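Purine nucleoside phosphorylase (Schistosoma mansoni, PDB 6B3L) probably catalyses the reversible phosphorolysis of purine nucleosides such as inosine and guanosine, releasing the free base and a pentose 1-phosphate. Local coordinates at residues N57-T62 / A99-V104; L114-A119 / M275-I280. One frame throughout, in Å; residues are numbered along the deposited sequence. Where two conformers were deposited one is given.

Interaction 1. Residues N57-T62 / A99-V104. With DMS (dimethyl sulfoxide), chain D.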
loop_
_atom_site.group_PDB
_atom_site.type_symbol
_atom_site.label_atom_id
_atom_site.label_comp_id
_atom_site.label_asym_id
_atom_site.label_seq_id
_atom_site.Cartn_x
_atom_site.Cartn_y
_atom_site.Cartn_z
ATOM N N ASN A 57 -18.203 18.663 -14.193
ATOM C CA ASN A 57 -16.978 18.057 -13.674
ATOM C C ASN A 57 -17.196 17.048 -12.544
ATOM O O ASN A 57 -16.205 16.527 -12.013
ATOM C CB ASN A 57 -15.966 19.120 -13.191
ATOM C CG ASN A 57 -15.605 20.124 -14.284
ATOM O OD1 ASN A 57 -15.588 21.353 -14.065
ATOM N ND2 ASN A 57 -15.335 19.616 -15.467
ATOM N N PHE A 58 -18.437 16.745 -12.152
ATOM C CA PHE A 58 -18.642 15.700 -11.154
ATOM C C PHE A 58 -18.308 14.323 -11.738
ATOM O O PHE A 58 -18.434 14.087 -12.946
ATOM C CB PHE A 58 -20.083 15.725 -10.615
ATOM C CG PHE A 58 -20.196 16.267 -9.200
ATOM C CD1 PHE A 58 -19.707 17.528 -8.896
ATOM C CD2 PHE A 58 -20.805 15.541 -8.197
ATOM C CE1 PHE A 58 -19.814 18.051 -7.606
ATOM C CE2 PHE A 58 -20.918 16.053 -6.901
ATOM C CZ PHE A 58 -20.424 17.308 -6.608
ATOM N N PRO A 59 -17.847 13.397 -10.898
ATOM C CA PRO A 59 -17.436 12.087 -11.399
ATOM C C PRO A 59 -18.603 11.265 -11.933
ATOM O O PRO A 59 -19.748 11.408 -11.491
ATOM C CB PRO A 59 -16.793 11.417 -10.176
ATOM C CG PRO A 59 -17.166 12.222 -9.008
ATOM C CD PRO A 59 -17.528 13.592 -9.471
ATOM N N LYS A 60 -18.279 10.404 -12.896
ATOM C CA LYS A 60 -19.239 9.465 -13.478
ATOM C C LYS A 60 -19.393 8.256 -12.554
ATOM O O LYS A 60 -18.401 7.588 -12.237
ATOM C CB LYS A 60 -18.763 9.036 -14.860
ATOM C CG LYS A 60 -19.634 8.000 -15.565
ATOM C CD LYS A 60 -19.195 7.830 -17.015
ATOM C CE LYS A 60 -20.069 6.835 -17.765
ATOM N NZ LYS A 60 -21.493 7.270 -17.806
ATOM N N THR A 61 -20.634 7.964 -12.127
ATOM C CA THR A 61 -20.901 6.869 -11.194
ATOM C C THR A 61 -21.857 5.807 -11.752
ATOM O O THR A 61 -22.369 4.992 -10.978
ATOM C CB THR A 61 -21.458 7.410 -9.869
ATOM O OG1 THR A 61 -22.739 8.023 -10.078
ATOM C CG2 THR A 61 -20.505 8.437 -9.243
ATOM N N THR A 62 -22.084 5.753 -13.070
ATOM C CA THR A 62 -23.082 4.821 -13.601
ATOM C C THR A 62 -22.597 3.371 -13.697
ATOM O O THR A 62 -23.415 2.478 -13.957
ATOM C CB THR A 62 -23.571 5.294 -14.979
ATOM O OG1 THR A 62 -22.538 5.126 -15.957
ATOM C CG2 THR A 62 -23.995 6.769 -14.927
ATOM N N ALA A 99 -11.997 13.575 -4.316
ATOM C CA ALA A 99 -11.741 14.872 -3.704
ATOM C C ALA A 99 -12.642 15.980 -4.241
ATOM O O ALA A 99 -12.901 16.955 -3.520
ATOM C CB ALA A 99 -10.286 15.280 -3.949
ATOM N N LEU A 100 -13.076 15.899 -5.502
ATOM C CA LEU A 100 -13.761 17.045 -6.108
ATOM C C LEU A 100 -15.035 17.412 -5.348
ATOM O O LEU A 100 -15.240 18.612 -5.080
ATOM C CB LEU A 100 -14.028 16.762 -7.598
ATOM C CG LEU A 100 -14.707 17.835 -8.480
ATOM C CD1 LEU A 100 -16.235 17.915 -8.308
ATOM C CD2 LEU A 100 -14.073 19.142 -8.268
ATOM N N PRO A 101 -15.916 16.476 -4.964
ATOM C CA PRO A 101 -17.145 16.911 -4.260
ATOM C C PRO A 101 -16.884 17.601 -2.925
ATOM O O PRO A 101 -17.629 18.530 -2.567
ATOM C CB PRO A 101 -17.940 15.604 -4.107
ATOM C CG PRO A 101 -17.456 14.712 -5.272
ATOM C CD PRO A 101 -15.980 15.038 -5.353
ATOM N N ILE A 102 -15.852 17.196 -2.179
ATOM C CA ILE A 102 -15.527 17.850 -0.911
ATOM C C ILE A 102 -14.993 19.263 -1.159
ATOM O O ILE A 102 -15.332 20.196 -0.422
ATOM C CB ILE A 102 -14.527 16.996 -0.110
ATOM C CG1 ILE A 102 -15.032 15.558 0.030
ATOM C CG2 ILE A 102 -14.206 17.628 1.252
ATOM C CD1 ILE A 102 -16.306 15.443 0.696
ATOM N N ARG A 103 -14.156 19.448 -2.197
ATOM C CA ARG A 103 -13.653 20.794 -2.515
ATOM C C ARG A 103 -14.773 21.707 -3.033
ATOM O O ARG A 103 -14.755 22.923 -2.769
ATOM C CB ARG A 103 -12.480 20.689 -3.499
ATOM C CG ARG A 103 -11.247 20.118 -2.779
ATOM C CD ARG A 103 -10.028 19.877 -3.692
ATOM N NE ARG A 103 -8.850 19.514 -2.893
ATOM C CZ ARG A 103 -7.722 19.010 -3.369
ATOM N NH1 ARG A 103 -7.564 18.794 -4.667
ATOM N NH2 ARG A 103 -6.735 18.707 -2.533
ATOM N N VAL A 104 -15.777 21.149 -3.739
ATOM C CA VAL A 104 -16.973 21.918 -4.097
ATOM C C VAL A 104 -17.738 22.345 -2.836
ATOM O O VAL A 104 -18.189 23.497 -2.733
ATOM C CB VAL A 104 -17.851 21.123 -5.087
ATOM C CG1 VAL A 104 -19.199 21.782 -5.287
ATOM C CG2 VAL A 104 -17.133 20.997 -6.467
HETATM S S DMS D . -5.362 15.675 -4.567
HETATM O O DMS D . -5.364 16.965 -5.345
HETATM C C1 DMS D . -6.959 14.878 -4.902
HETATM C C2 DMS D . -4.395 14.485 -5.556
#
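Phe58 and Leu100 bring the two backbones nearest, with their CA atoms 7.1 Å apart, where the irregular loop 57-62 passes a helix kinked at Pro101, whose ring nitrogen has no hydrogen to give to the turn before. The phenyl ring of Phe58 carries most of the contact. The CG of Pro101 lies over one face of the ring, and its CB comes 3.9 Å from the CZ of Phe58. Leu100 has CG anti to its backbone N (chi1 -178°), which carries its branch out toward the loop; its CD1 sits 3.5 Å from the CD1 of Phe58, at an oblique approach. One turn on, Val104 brings CG2 obliquely to within 4.1 Å of the CE1 of Phe58, so three helix residues pack on the ring through apolar atoms, and the ring of Tyr52 meets it as well. Pro59 adds a looser meeting of two proline rings, 4.3 Å from the CD of Pro59 to the CG of Pro101. Away from the loop, Arg103 reaches out as an extended chain, and its NH1 donates a hydrogen bond of 2.9 Å to the O of a dimethyl sulfoxide molecule, probably from the crystallisation liquor, and another to the O of Ala7. This packing seats the connection between strands 47-51 and 69-75 on helix 95-108, whose Val104 also touches helix 9-23 and whose Ile102 meets Ile229 of helix 224-232.

Interaction 2. Residues L114-A119 / M275-I280. With XM0 (indan-2-amine), chain H.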
loop_
_atom_site.group_PDB
_atom_site.type_symbol
_atom_site.label_atom_id
_atom_site.label_comp_id
_atom_site.label_asym_id
_atom_site.label_seq_id
_atom_site.Cartn_x
_atom_site.Cartn_y
_atom_site.Cartn_z
ATOM N N LEU A 114 -19.997 16.243 8.631
ATOM C CA LEU A 114 -20.422 15.154 9.507
ATOM C C LEU A 114 -20.482 13.865 8.686
ATOM O O LEU A 114 -21.089 13.843 7.609
ATOM C CB LEU A 114 -21.799 15.455 10.129
ATOM C CG LEU A 114 -22.006 16.830 10.762
ATOM C CD1 LEU A 114 -23.446 17.008 11.230
ATOM C CD2 LEU A 114 -21.050 17.069 11.938
ATOM N N ILE A 115 -19.858 12.780 9.195
ATOM C CA ILE A 115 -19.685 11.528 8.450
ATOM C C ILE A 115 -20.071 10.344 9.336
ATOM O O ILE A 115 -19.666 10.289 10.498
ATOM C CB ILE A 115 -18.225 11.335 7.978
ATOM C CG1 ILE A 115 -17.702 12.577 7.280
ATOM C CG2 ILE A 115 -18.144 10.143 7.030
ATOM C CD1 ILE A 115 -16.187 12.475 6.885
ATOM N N THR A 116 -20.823 9.387 8.781
ATOM C CA THR A 116 -21.038 8.104 9.452
ATOM C C THR A 116 -20.577 6.949 8.564
ATOM O O THR A 116 -20.553 7.054 7.324
ATOM C CB THR A 116 -22.508 7.891 9.831
ATOM O OG1 THR A 116 -23.354 7.884 8.665
ATOM C CG2 THR A 116 -22.986 8.952 10.799
ATOM N N ASN A 117 -20.246 5.813 9.202
ATOM C CA ASN A 117 -19.860 4.607 8.485
ATOM C C ASN A 117 -20.196 3.362 9.314
ATOM O O ASN A 117 -20.536 3.450 10.505
ATOM C CB ASN A 117 -18.355 4.620 8.147
ATOM C CG ASN A 117 -17.458 4.622 9.374
ATOM O OD1 ASN A 117 -17.485 3.708 10.199
ATOM N ND2 ASN A 117 -16.586 5.626 9.464
ATOM N N LEU A 118 -20.145 2.206 8.658
ATOM C CA LEU A 118 -20.209 0.905 9.325
ATOM C C LEU A 118 -18.796 0.343 9.466
ATOM O O LEU A 118 -17.985 0.448 8.532
ATOM C CB LEU A 118 -21.073 -0.080 8.541
ATOM C CG LEU A 118 -22.563 0.252 8.557
ATOM C CD1 LEU A 118 -23.245 -0.380 7.352
ATOM C CD2 LEU A 118 -23.161 -0.230 9.866
ATOM N N ALA A 119 -18.508 -0.278 10.616
ATOM C CA ALA A 119 -17.150 -0.764 10.892
ATOM C C ALA A 119 -17.160 -2.032 11.737
ATOM O O ALA A 119 -18.172 -2.398 12.341
ATOM C CB ALA A 119 -16.324 0.298 11.613
ATOM N N MET A 275 -31.925 10.728 14.622
ATOM C CA MET A 275 -32.300 11.732 15.617
ATOM C C MET A 275 -31.070 12.378 16.239
ATOM O O MET A 275 -31.049 13.597 16.468
ATOM C CB MET A 275 -33.191 11.107 16.709
ATOM C CG MET A 275 -34.603 10.744 16.273
ATOM S SD MET A 275 -35.685 10.329 17.669
ATOM C CE MET A 275 -34.964 8.755 18.125
ATOM N N TRP A 276 -30.030 11.578 16.509
ATOM C CA TRP A 276 -28.781 12.103 17.061
ATOM C C TRP A 276 -28.164 13.156 16.148
ATOM O O TRP A 276 -27.827 14.267 16.594
ATOM C CB TRP A 276 -27.817 10.942 17.267
ATOM C CG TRP A 276 -26.605 11.183 18.115
ATOM C CD1 TRP A 276 -26.346 12.230 18.937
ATOM C CD2 TRP A 276 -25.501 10.278 18.244
ATOM N NE1 TRP A 276 -25.121 12.036 19.583
ATOM C CE2 TRP A 276 -24.596 10.837 19.168
ATOM C CE3 TRP A 276 -25.197 9.045 17.665
ATOM C CZ2 TRP A 276 -23.401 10.207 19.510
ATOM C CZ3 TRP A 276 -24.019 8.440 17.983
ATOM C CH2 TRP A 276 -23.132 9.010 18.907
ATOM N N PHE A 277 -28.011 12.832 14.852
ATOM C CA PHE A 277 -27.381 13.768 13.925
ATOM C C PHE A 277 -28.266 14.977 13.630
ATOM O O PHE A 277 -27.732 16.067 13.405
ATOM C CB PHE A 277 -26.934 13.052 12.641
ATOM C CG PHE A 277 -25.524 12.497 12.746
ATOM C CD1 PHE A 277 -24.541 12.902 11.901
ATOM C CD2 PHE A 277 -25.212 11.619 13.763
ATOM C CE1 PHE A 277 -23.246 12.405 12.035
ATOM C CE2 PHE A 277 -23.931 11.122 13.905
ATOM C CZ PHE A 277 -22.954 11.528 13.060
ATOM N N LYS A 278 -29.606 14.838 13.661
ATOM C CA LYS A 278 -30.454 16.026 13.522
ATOM C C LYS A 278 -30.212 16.989 14.684
ATOM O O LYS A 278 -30.119 18.207 14.479
ATOM C CB LYS A 278 -31.945 15.635 13.405
ATOM C CG LYS A 278 -32.914 16.839 13.320
ATOM C CD LYS A 278 -34.261 16.469 12.743
ATOM C CE LYS A 278 -35.014 15.519 13.615
ATOM N NZ LYS A 278 -36.432 15.401 13.121
ATOM N N GLU A 279 -30.064 16.458 15.902
ATOM C CA GLU A 279 -29.822 17.324 17.061
ATOM C C GLU A 279 -28.411 17.914 17.045
ATOM O O GLU A 279 -28.233 19.093 17.384
ATOM C CB GLU A 279 -30.094 16.553 18.360
ATOM C CG GLU A 279 -29.869 17.353 19.629
ATOM C CD GLU A 279 -30.929 18.437 19.896
ATOM O OE1 GLU A 279 -31.937 18.530 19.155
ATOM O OE2 GLU A 279 -30.748 19.204 20.870
ATOM N N ILE A 280 -27.394 17.136 16.617
ATOM C CA ILE A 280 -26.037 17.682 16.460
ATOM C C ILE A 280 -26.057 18.874 15.498
ATOM O O ILE A 280 -25.483 19.930 15.785
ATOM C CB ILE A 280 -25.044 16.588 15.999
ATOM C CG1 ILE A 280 -24.777 15.581 17.130
ATOM C CG2 ILE A 280 -23.703 17.212 15.520
ATOM C CD1 ILE A 280 -24.162 14.220 16.638
HETATM C C1 XM0 H . -30.727 11.848 20.038
HETATM C C2 XM0 H . -31.787 10.739 20.166
HETATM C C3 XM0 H . -33.073 11.040 20.295
HETATM C C4 XM0 H . -33.521 12.512 20.297
HETATM C C5 XM0 H . -32.553 13.470 20.181
HETATM C C6 XM0 H . -31.080 13.127 20.056
HETATM C C7 XM0 H . -33.242 14.855 20.240
HETATM C C8 XM0 H . -34.596 14.479 20.780
HETATM C C9 XM0 H . -34.878 13.056 20.427
HETATM N N10 XM0 H . -34.568 14.674 22.248
#
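Phe277 points its ring at Leu114 and Thr116, joining helix 259-283 to strand 112-121 of the central mixed beta-sheet in this alpha/beta fold of the phosphorylase superfamily. Strand and helix segments run nearly antiparallel, at 168°, with their axes 11.0 Å apart, a separation bridged by side chains. The far end of the phenyl ring does most of the touching: its CZ lies 3.4 Å from the CG2 of Thr116, a snug meeting of two side chains that come from opposite directions. Beside it, the CE1 of Phe277 is 3.9 Å from the CB of Leu114. Both strand groups approach the ring obliquely. Leu114 also meets the next turn of the helix, where its CD1 is 4.3 Å from the CG2 of Ile280.

With the hydroxyl of Thr116 between the backbone N and the carbonyl carbon (chi1 61°), its methyl stands anti to the carbonyl carbon and faces Phe277. That hydroxyl is hydrogen-bonded to the N of Gly34 and to the terminal hydroxyl of the modified cysteine at position 33, so the residue shows a polar side to a neighbouring loop and an apolar one to Phe277. The strand is held in turn by backbone bonds to strands 29-31 and 236-246, and Val240 of the latter touches Phe277 as well. On the helix, Ile280 sets its CD1 above one face of the Phe277 ring and one face of the Trp276 indole, toward the rim of each, while Trp276 NE1 donates a hydrogen bond to the O of Ala176. Indan-2-amine, hydrogen-bonded to the OD1 of Asn183, lies against the outer side of the helix, its C6 3.9 Å from the CB of Glu279 and its C1 3.6 Å from the CA of Trp276.

How the interactions relate
Interactions 1 and 2 are both buried and apolar, and no hydrogen bond crosses either, yet they lie on opposite sides of the chain's centre, with their own centres 22 Å apart. They share no secondary-structure element, although helix 95-108 of interaction 1 leads along the chain into strand 112-121 of interaction 2. Each relies on one phenylalanine: in interaction 1 it comes from a loop and packs on helix residues including a proline, while a second proline of the loop meets that one; in interaction 2 it comes from a helix and meets a strand. Interaction 2 lies nearer the middle of the fold, whereas interaction 1 is farther out, where Phe58 remains partly exposed.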